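Local coordinates for LPXTG cell wall surface protein (Streptococcus gordonii, PDB 4IGB), which is a cell-wall-anchored surface protein that probably acts as an adhesin, here seen as its N-terminal region, the N1 and N2 domains, at residues G98-G102 with K103-A107; Y164-N167 with K168-W171. All coordinates share one frame; numbering follows the deposited sequence.

Contact 1 of 2, residues G98-G102 with K103-A107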
ATOM      1  N   GLY B  98       0.701  -9.516   8.132  1.00 16.99           N
ATOM      2  CA  GLY B  98       2.105  -9.738   7.855  1.00 18.83           C
ATOM      3  C   GLY B  98       2.958  -9.172   8.970  1.00 24.76           C
ATOM      4  O   GLY B  98       2.462  -8.456   9.846  1.00 21.29           O
ATOM      5  N   THR B  99       4.241  -9.509   8.948  1.00 22.18           N
ATOM      6  CA  THR B  99       5.209  -8.924   9.862  1.00 21.47           C
ATOM      7  C   THR B  99       6.220  -8.111   9.074  1.00 27.91           C
ATOM      8  O   THR B  99       6.828  -8.610   8.120  1.00 23.99           O
ATOM      9  CB  THR B  99       5.929 -10.003  10.654  1.00 30.08           C
ATOM     10  OG1 THR B  99       4.954 -10.803  11.332  1.00 29.64           O
ATOM     11  CG2 THR B  99       6.894  -9.379  11.676  1.00 31.16           C
ATOM     12  N   VAL B 100       6.392  -6.853   9.464  1.00 17.39           N
ATOM     13  CA  VAL B 100       7.251  -5.936   8.731  1.00 17.95           C
ATOM     14  C   VAL B 100       8.145  -5.174   9.711  1.00 29.74           C
ATOM     15  O   VAL B 100       7.647  -4.560  10.665  1.00 31.41           O
ATOM     16  CB  VAL B 100       6.415  -4.912   7.934  1.00 24.44           C
ATOM     17  CG1 VAL B 100       7.314  -3.936   7.221  1.00 23.71           C
ATOM     18  CG2 VAL B 100       5.478  -5.606   6.944  1.00 25.78           C
ATOM     19  N   ASN B 101       9.455  -5.201   9.475  1.00 30.80           N
ATOM     20  CA  ASN B 101      10.417  -4.543  10.360  1.00 33.67           C
ATOM     21  C   ASN B 101      10.248  -5.018  11.800  1.00 34.12           C
ATOM     22  O   ASN B 101      10.284  -4.207  12.728  1.00 33.00           O
ATOM     23  CB  ASN B 101      10.261  -3.010  10.319  1.00 32.19           C
ATOM     24  CG  ASN B 101      10.550  -2.408   8.942  1.00 37.63           C
ATOM     25  OD1 ASN B 101      11.442  -2.856   8.213  1.00 37.77           O
ATOM     26  ND2 ASN B 101       9.787  -1.377   8.587  1.00 37.60           N
ATOM     27  N   GLY B 102      10.048  -6.326  11.975  1.00 25.65           N
ATOM     28  CA  GLY B 102       9.809  -6.917  13.279  1.00 25.00           C
ATOM     29  C   GLY B 102       8.414  -6.678  13.858  1.00 33.09           C
ATOM     30  O   GLY B 102       8.079  -7.216  14.916  1.00 34.35           O
ATOM     31  N   LYS B 103       7.594  -5.889  13.171  1.00 25.12           N
ATOM     32  CA  LYS B 103       6.286  -5.482  13.701  1.00 26.89           C
ATOM     33  C   LYS B 103       5.095  -6.119  12.978  1.00 25.43           C
ATOM     34  O   LYS B 103       5.058  -6.187  11.746  1.00 19.17           O
ATOM     35  CB  LYS B 103       6.143  -3.956  13.637  1.00 22.40           C
ATOM     36  CG  LYS B 103       7.144  -3.178  14.501  1.00 31.48           C
ATOM     37  CD  LYS B 103       7.043  -1.681  14.197  1.00 27.40           C
ATOM     38  CE  LYS B 103       7.621  -0.833  15.315  1.00 30.84           C
ATOM     39  NZ  LYS B 103       7.621   0.604  14.895  1.00 42.97           N
ATOM     40  N   GLN B 104       4.111  -6.566  13.748  1.00 21.17           N
ATOM     41  CA  GLN B 104       2.852  -7.019  13.165  1.00 22.59           C
ATOM     42  C   GLN B 104       2.061  -5.854  12.556  1.00 21.09           C
ATOM     43  O   GLN B 104       1.929  -4.774  13.162  1.00 18.23           O
ATOM     44  CB  GLN B 104       1.993  -7.736  14.204  1.00 16.08           C
ATOM     45  CG  GLN B 104       0.565  -7.992  13.739  1.00 20.77           C
ATOM     46  CD  GLN B 104      -0.286  -8.639  14.823  1.00 30.29           C
ATOM     47  OE1 GLN B 104       0.224  -9.399  15.647  1.00 28.40           O
ATOM     48  NE2 GLN B 104      -1.585  -8.329  14.834  1.00 20.90           N
ATOM     49  N   VAL B 105       1.528  -6.098  11.363  1.00 17.30           N
ATOM     50  CA  VAL B 105       0.744  -5.117  10.625  1.00 20.90           C
ATOM     51  C   VAL B 105      -0.697  -5.587  10.517  1.00 17.78           C
ATOM     52  O   VAL B 105      -0.958  -6.769  10.268  1.00 18.82           O
ATOM     53  CB  VAL B 105       1.319  -4.882   9.204  1.00 20.49           C
ATOM     54  CG1 VAL B 105       0.472  -3.864   8.429  1.00 17.12           C
ATOM     55  CG2 VAL B 105       2.766  -4.415   9.289  1.00 13.59           C
ATOM     56  N   ASP B 106      -1.625  -4.660  10.736  1.00 20.52           N
ATOM     57  CA  ASP B 106      -3.053  -4.900  10.512  1.00 20.53           C
ATOM     58  C   ASP B 106      -3.584  -4.050   9.367  1.00 18.18           C
ATOM     59  O   ASP B 106      -3.027  -2.997   9.061  1.00 18.14           O
ATOM     60  CB  ASP B 106      -3.879  -4.592  11.767  1.00 15.63           C
ATOM     61  CG  ASP B 106      -3.407  -5.358  12.984  1.00 19.91           C
ATOM     62  OD1 ASP B 106      -3.046  -6.544  12.857  1.00 17.91           O
ATOM     63  OD2 ASP B 106      -3.377  -4.756  14.073  1.00 24.10           O
ATOM     64  N   ALA B 107      -4.668  -4.505   8.744  1.00 14.88           N
ATOM     65  CA  ALA B 107      -5.348  -3.707   7.738  1.00 18.34           C
ATOM     66  C   ALA B 107      -6.747  -3.332   8.202  1.00 19.62           C
ATOM     67  O   ALA B 107      -7.425  -4.103   8.885  1.00 16.56           O
ATOM     68  CB  ALA B 107      -5.428  -4.449   6.421  1.00 13.41           C
TER

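Contact 2 of 2, residues Y164-N167 with K168-W171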
ATOM      1  N   TYR B 164     -30.885 -14.735  -3.663  1.00 25.96           N
ATOM      2  CA  TYR B 164     -31.791 -13.592  -3.651  1.00 29.88           C
ATOM      3  C   TYR B 164     -31.098 -12.295  -4.063  1.00 25.84           C
ATOM      4  O   TYR B 164     -31.570 -11.200  -3.752  1.00 28.08           O
ATOM      5  CB  TYR B 164     -32.475 -13.446  -2.281  1.00 36.66           C
ATOM      6  CG  TYR B 164     -31.542 -13.667  -1.124  1.00 40.69           C
ATOM      7  CD1 TYR B 164     -30.609 -12.698  -0.773  1.00 41.69           C
ATOM      8  CD2 TYR B 164     -31.572 -14.852  -0.390  1.00 37.73           C
ATOM      9  CE1 TYR B 164     -29.730 -12.891   0.286  1.00 41.90           C
ATOM     10  CE2 TYR B 164     -30.702 -15.059   0.666  1.00 40.76           C
ATOM     11  CZ  TYR B 164     -29.779 -14.069   1.001  1.00 44.08           C
ATOM     12  OH  TYR B 164     -28.900 -14.248   2.046  1.00 36.21           O
ATOM     13  N   ILE B 165     -29.985 -12.420  -4.777  1.00 22.25           N
ATOM     14  CA  ILE B 165     -29.229 -11.250  -5.214  1.00 22.15           C
ATOM     15  C   ILE B 165     -29.640 -10.810  -6.613  1.00 29.42           C
ATOM     16  O   ILE B 165     -29.659 -11.611  -7.542  1.00 27.82           O
ATOM     17  CB  ILE B 165     -27.717 -11.508  -5.195  1.00 28.41           C
ATOM     18  CG1 ILE B 165     -27.311 -12.235  -3.908  1.00 23.51           C
ATOM     19  CG2 ILE B 165     -26.955 -10.191  -5.328  1.00 21.07           C
ATOM     20  CD1 ILE B 165     -25.883 -12.736  -3.915  1.00 20.10           C
ATOM     21  N   MET B 166     -29.960  -9.528  -6.763  1.00 28.49           N
ATOM     22  CA  MET B 166     -30.393  -8.984  -8.047  1.00 29.12           C
ATOM     23  C   MET B 166     -29.276  -8.939  -9.079  1.00 29.92           C
ATOM     24  O   MET B 166     -28.152  -8.543  -8.767  1.00 27.90           O
ATOM     25  CB  MET B 166     -30.931  -7.566  -7.867  1.00 25.81           C
ATOM     26  CG  MET B 166     -32.162  -7.483  -7.023  1.00 23.49           C
ATOM     27  SD  MET B 166     -32.758  -5.780  -6.951  1.00 29.21           S
ATOM     28  CE  MET B 166     -34.207  -6.048  -5.931  1.00 25.70           C
ATOM     29  N   ASN B 167     -29.598  -9.337 -10.308  1.00 22.31           N
ATOM     30  CA  ASN B 167     -28.678  -9.202 -11.429  1.00 32.93           C
ATOM     31  C   ASN B 167     -29.013  -7.992 -12.287  1.00 33.01           C
ATOM     32  O   ASN B 167     -30.148  -7.829 -12.734  1.00 26.46           O
ATOM     33  CB  ASN B 167     -28.699 -10.453 -12.310  1.00 31.14           C
ATOM     34  CG  ASN B 167     -28.164 -11.669 -11.599  1.00 47.63           C
ATOM     35  OD1 ASN B 167     -28.915 -12.401 -10.945  1.00 38.18           O
ATOM     36  ND2 ASN B 167     -26.857 -11.902 -11.728  1.00 36.99           N
ATOM     37  N   LYS B 168     -28.019  -7.150 -12.519  1.00 22.60           N
ATOM     38  CA  LYS B 168     -28.170  -6.064 -13.473  1.00 26.49           C
ATOM     39  C   LYS B 168     -29.327  -5.160 -13.115  1.00 27.92           C
ATOM     40  O   LYS B 168     -30.044  -4.691 -14.000  1.00 32.23           O
ATOM     41  CB  LYS B 168     -28.379  -6.622 -14.884  1.00 17.23           C
ATOM     42  CG  LYS B 168     -27.236  -7.483 -15.378  1.00 24.25           C
ATOM     43  CD  LYS B 168     -27.628  -8.224 -16.656  1.00 33.40           C
ATOM     44  CE  LYS B 168     -26.521  -9.142 -17.123  1.00 37.54           C
ATOM     45  NZ  LYS B 168     -26.973  -9.961 -18.280  1.00 58.26           N
ATOM     46  N   ALA B 169     -29.508  -4.913 -11.822  1.00 25.37           N
ATOM     47  CA  ALA B 169     -30.547  -4.000 -11.346  1.00 20.86           C
ATOM     48  C   ALA B 169     -29.997  -2.614 -10.984  1.00 30.56           C
ATOM     49  O   ALA B 169     -30.636  -1.586 -11.243  1.00 26.66           O
ATOM     50  CB  ALA B 169     -31.267  -4.603 -10.157  1.00 22.04           C
ATOM     51  N   PHE B 170     -28.820  -2.586 -10.366  1.00 25.91           N
ATOM     52  CA  PHE B 170     -28.153  -1.326 -10.041  1.00 21.72           C
ATOM     53  C   PHE B 170     -26.682  -1.465 -10.391  1.00 25.43           C
ATOM     54  O   PHE B 170     -26.103  -2.534 -10.196  1.00 20.97           O
ATOM     55  CB  PHE B 170     -28.212  -1.017  -8.532  1.00 21.59           C
ATOM     56  CG  PHE B 170     -29.601  -0.898  -7.958  1.00 24.60           C
ATOM     57  CD1 PHE B 170     -30.158   0.344  -7.716  1.00 22.56           C
ATOM     58  CD2 PHE B 170     -30.318  -2.021  -7.608  1.00 20.17           C
ATOM     59  CE1 PHE B 170     -31.412   0.463  -7.175  1.00 25.21           C
ATOM     60  CE2 PHE B 170     -31.572  -1.910  -7.066  1.00 33.21           C
ATOM     61  CZ  PHE B 170     -32.125  -0.665  -6.852  1.00 28.22           C
ATOM     62  N   TRP B 171     -26.055  -0.395 -10.871  1.00 18.94           N
ATOM     63  CA  TRP B 171     -24.593  -0.371 -10.853  1.00 18.73           C
ATOM     64  C   TRP B 171     -24.169   0.271  -9.532  1.00 29.50           C
ATOM     65  O   TRP B 171     -24.964   0.979  -8.901  1.00 24.00           O
ATOM     66  CB  TRP B 171     -23.982   0.330 -12.077  1.00 16.95           C
ATOM     67  CG  TRP B 171     -24.380   1.780 -12.308  1.00 23.78           C
ATOM     68  CD1 TRP B 171     -25.515   2.231 -12.914  1.00 21.13           C
ATOM     69  CD2 TRP B 171     -23.608   2.953 -11.981  1.00 23.18           C
ATOM     70  NE1 TRP B 171     -25.504   3.612 -12.979  1.00 20.88           N
ATOM     71  CE2 TRP B 171     -24.348   4.074 -12.409  1.00 25.01           C
ATOM     72  CE3 TRP B 171     -22.370   3.159 -11.359  1.00 25.22           C
ATOM     73  CZ2 TRP B 171     -23.897   5.384 -12.224  1.00 26.95           C
ATOM     74  CZ3 TRP B 171     -21.921   4.458 -11.182  1.00 25.85           C
ATOM     75  CH2 TRP B 171     -22.682   5.553 -11.618  1.00 32.04           C
TER
HETATM   76  O   HOH W   1     -27.561  -5.398  -9.794  1.00 26.86           O

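Contact 1 of 2, residues G98-G102 with K103-A107
V100 and K103 close a two-residue beta hairpin through reciprocal backbone bonds. V100 N gives its hydrogen to K103 O at 2.7 Å, almost straight at 172°. In return K103 N reaches V100 O at 2.8 Å, but from above the carbonyl plane. N101 and G102 form the type I' turn between them, both with positive phi, a backbone region that favours glycine at G102. One step back T99 faces Q104 as a non-hydrogen-bonded pair, and T99 CA lies 3.3 Å from K103 O in a CA-H...O contact. Beyond it V105 N donates to G98 O at 3.0 Å. On the face shared by V100, K103 and V105, the two valines touch through CG2 atoms, 3.8 Å apart. Each CG2 stands beside its own backbone N, with CG1 anti to that nitrogen (chi1 178° and 179°). I287 touches V100; I180 and Y182 touch V105. Along the other face Q104 NE2 donates to D106 OD1 at 3.0 Å; OD1 lies in the Q104 amide plane and also accepts from N96 N, so two donors hold it. Bonds within the hairpin thus close the turn, while T99 O, Q104 and D106 take backbone partners outside it (R29, A183, R181), and the K103 ammonium ends at T186 OG1, beside the Y182 ring.

Contact 2 of 2, residues Y164-N167 with K168-W171
The F170 ring receives M166 SD at its edge, in a Met-aromatic contact where the chain turns from a loop into strand 170-182. The sulfur is 5.4 Å from the ring centroid and 85° off the ring normal, hence nearly in the ring plane, and its nearest ring atom is CE2 at 4.0 Å. Y118 meets the same ring edge-to-face, and V136 and M128 also touch the F170 side chain. M166 CG stands beside the backbone N and SD is anti across chi2 (-177°), which carries the sulfur past A169 toward the ring. The A169 methyl packs against the methionine, its CB 3.7 Å from M166 SD and 3.8 Å from M166 CB. The bend itself passes through K168, left-handed with positive phi, and the lysine chain leads away from the methionine while touching Q123 of helix 122-129. N167 is held from outside: its backbone N by E127, its O by Q123, and its side-chain ND2 by the carbonyl of E58. Helix 122-129 therefore grips the loop at the residue between M166 and the turn. Among the backbone groups of the bend sits a water that accepts from A169 N at 2.9 Å. It has more acceptors in reach than protons, so donation to both F170 O at 3.2 Å and, weakly, M166 O at 3.4 Å cannot be assumed; F170 O also takes N154 ND2.

Contact 1 and contact 2 sit toward different ends of the N-terminal domain, their centres 38 Å apart and their nearest atoms about 24 Å apart, so neither touches the other. What joins them is one antiparallel sheet: residues 103-107 begin strand 103-118, and residues 170-171 begin its neighbour, strand 170-182. These strands run antiparallel, which explains the separation, since the start of one lies near the end of the other. Thus at the contact 2 end W171 stacks on H117, late in strand 103-118. At the contact 1 end a glycerol, probably from the crystallisation liquor, lies about 4 Å from the N101 side chain. The sodium ion, bound by D198, D200 and T248, is coordinated by residues of neither contact.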